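Alpha-fucosidase GH29 (PDB 4NI3) probably hydrolyses alpha-L-fucosyl linkages, such as the alpha-1,6-linked core fucose of glycoproteins, as a fungal glycoside hydrolase of family 29. Local coordinates at residues S367-A372 with E449-K454. Residues are numbered along the deposited sequence; the frame is centred on the assembly and turned at random.
Sequences SRYGEA and ELLGDK
Arg-368, near the C-terminal end of helix 353-369, reaches across to the residues just after strand 445-451 and gives its NE proton to the carbonyl of Gly-452. Arg-368 NE lies 2.9 Å from Gly-452 O. The N-H...O angle is 161°, and the oxygen lies at the guanidinium edge, while the donor sits 28° off the carbonyl plane. With CG anti to the backbone N (chi1 178°) and the chain extended as far as NE, the arginine passes over one face of the Tyr-369 ring, its CG above the ring centre. NH2 is hydrogen-bonded to Ala-480 O; its salt bridge to Asp-453 is long, NH2 to OD1 3.7 Å, and purely electrostatic, since OD1 lies well out of the guanidinium plane. OD1 itself accepts from Ala-480 N. Water 1 lies within hydrogen-bonding distance of Gly-452 O (2.9 Å) and Arg-368 O, though more acceptors surround it than it has protons. A second water donates to Leu-451 O and is hydrogen-bonded to Tyr-369 OH, which also pairs with Ser-482 OG. Apolar packing adds to this: Leu-451 CB meets the edge of the tyrosine ring at Tyr-369 CE1 (3.8 Å). Glu-371 brings OE1 near Leu-451 CD2, but its carboxylate is held by Tyr-417, Tyr-458 and Lys-488, further tying the barrel helix's end to the C-terminal sheet. Between the segments, direct and water-mediated bonding converges on the carbonyls of Leu-451 and Gly-452.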
loop_
_atom_site.group_PDB
_atom_site.type_symbol
_atom_site.label_atom_id
_atom_site.label_comp_id
_atom_site.label_asym_id
_atom_site.label_seq_id
_atom_site.Cartn_x
_atom_site.Cartn_y
_atom_site.Cartn_z
ATOM N N SER A 367 -15.717 -10.614 -2.450
ATOM C CA SER A 367 -16.752 -11.339 -1.731
ATOM C C SER A 367 -16.851 -12.774 -2.247
ATOM O O SER A 367 -17.252 -13.658 -1.501
ATOM C CB SER A 367 -18.090 -10.629 -1.852
ATOM O OG SER A 367 -18.525 -10.652 -3.189
ATOM N N ARG A 368 -16.476 -13.005 -3.505
ATOM C CA ARG A 368 -16.509 -14.343 -4.074
ATOM C C ARG A 368 -15.231 -15.120 -3.776
ATOM O O ARG A 368 -15.266 -16.321 -3.464
ATOM C CB ARG A 368 -16.721 -14.239 -5.588
ATOM C CG ARG A 368 -16.723 -15.553 -6.309
ATOM C CD ARG A 368 -17.333 -15.339 -7.654
ATOM N NE ARG A 368 -17.171 -16.535 -8.453
ATOM C CZ ARG A 368 -17.308 -16.563 -9.771
ATOM N NH1 ARG A 368 -17.628 -15.452 -10.421
ATOM N NH2 ARG A 368 -17.133 -17.709 -10.417
ATOM N N TYR A 369 -14.093 -14.427 -3.853
ATOM C CA TYR A 369 -12.804 -15.099 -3.856
ATOM C C TYR A 369 -11.935 -14.707 -2.681
ATOM O O TYR A 369 -10.733 -14.997 -2.654
ATOM C CB TYR A 369 -12.069 -14.797 -5.161
ATOM C CG TYR A 369 -12.692 -15.419 -6.382
ATOM C CD1 TYR A 369 -12.751 -16.806 -6.530
ATOM C CD2 TYR A 369 -13.191 -14.629 -7.399
ATOM C CE1 TYR A 369 -13.285 -17.382 -7.686
ATOM C CE2 TYR A 369 -13.700 -15.183 -8.551
ATOM C CZ TYR A 369 -13.749 -16.556 -8.690
ATOM O OH TYR A 369 -14.237 -17.102 -9.858
ATOM N N GLY A 370 -12.544 -14.067 -1.692
ATOM C CA GLY A 370 -11.806 -13.598 -0.524
ATOM C C GLY A 370 -10.967 -14.648 0.177
ATOM O O GLY A 370 -9.955 -14.317 0.781
ATOM N N GLU A 371 -11.339 -15.922 0.069
ATOM C CA GLU A 371 -10.552 -16.984 0.676
ATOM C C GLU A 371 -9.101 -17.001 0.201
ATOM O O GLU A 371 -8.198 -17.362 0.953
ATOM C CB GLU A 371 -11.199 -18.349 0.365
ATOM C CG GLU A 371 -10.412 -19.519 0.909
ATOM C CD GLU A 371 -11.006 -20.877 0.582
ATOM O OE1 GLU A 371 -12.137 -20.965 0.074
ATOM O OE2 GLU A 371 -10.302 -21.855 0.853
ATOM N N ALA A 372 -8.888 -16.654 -1.064
ATOM C CA ALA A 372 -7.551 -16.619 -1.636
ATOM C C ALA A 372 -6.806 -15.321 -1.341
ATOM O O ALA A 372 -5.647 -15.175 -1.742
ATOM C CB ALA A 372 -7.628 -16.827 -3.147
ATOM N N GLU A 449 -9.207 -27.974 -6.463
ATOM C CA GLU A 449 -10.569 -27.482 -6.548
ATOM C C GLU A 449 -10.591 -26.126 -7.198
ATOM O O GLU A 449 -9.660 -25.334 -7.041
ATOM C CB GLU A 449 -11.219 -27.388 -5.166
ATOM C CG GLU A 449 -11.369 -28.710 -4.439
ATOM C CD GLU A 449 -11.769 -28.504 -2.997
ATOM O OE1 GLU A 449 -10.973 -27.917 -2.225
ATOM O OE2 GLU A 449 -12.899 -28.908 -2.627
ATOM N N LEU A 450 -11.625 -25.860 -7.962
ATOM C CA LEU A 450 -11.856 -24.526 -8.482
ATOM C C LEU A 450 -12.867 -23.817 -7.601
ATOM O O LEU A 450 -13.945 -24.340 -7.344
ATOM C CB LEU A 450 -12.362 -24.589 -9.910
ATOM C CG LEU A 450 -12.539 -23.283 -10.667
ATOM C CD1 LEU A 450 -11.165 -22.661 -10.962
ATOM C CD2 LEU A 450 -13.310 -23.551 -11.966
ATOM N N LEU A 451 -12.550 -22.620 -7.134
ATOM C CA LEU A 451 -13.500 -21.846 -6.344
ATOM C C LEU A 451 -14.678 -21.468 -7.228
ATOM O O LEU A 451 -14.499 -21.035 -8.375
ATOM C CB LEU A 451 -12.840 -20.601 -5.740
ATOM C CG LEU A 451 -12.214 -20.831 -4.359
ATOM C CD1 LEU A 451 -11.047 -21.801 -4.452
ATOM C CD2 LEU A 451 -11.786 -19.499 -3.722
ATOM N N GLY A 452 -15.881 -21.697 -6.707
ATOM C CA GLY A 452 -17.100 -21.563 -7.481
ATOM C C GLY A 452 -17.752 -20.191 -7.466
ATOM O O GLY A 452 -17.076 -19.172 -7.277
ATOM N N ASP A 453 -19.079 -20.171 -7.627
ATOM C CA ASP A 453 -19.825 -18.949 -7.887
ATOM C C ASP A 453 -20.048 -18.129 -6.633
ATOM O O ASP A 453 -20.302 -16.916 -6.705
ATOM C CB ASP A 453 -21.203 -19.259 -8.510
ATOM C CG ASP A 453 -21.110 -19.880 -9.897
ATOM O OD1 ASP A 453 -19.997 -20.026 -10.458
ATOM O OD2 ASP A 453 -22.184 -20.189 -10.467
ATOM N N LYS A 454 -19.991 -18.777 -5.480
ATOM C CA LYS A 454 -20.065 -18.045 -4.226
ATOM C C LYS A 454 -19.055 -18.635 -3.257
ATOM O O LYS A 454 -18.681 -19.803 -3.374
ATOM C CB LYS A 454 -21.490 -18.054 -3.646
ATOM C CG LYS A 454 -21.911 -19.282 -2.897
ATOM C CD LYS A 454 -23.207 -18.990 -2.082
ATOM C CE LYS A 454 -23.625 -20.201 -1.258
ATOM N NZ LYS A 454 -24.044 -21.329 -2.135
HETATM O O HOH W 1 -15.714 -18.781 -4.734
HETATM O O HOH W 2 -12.669 -19.560 -9.958
#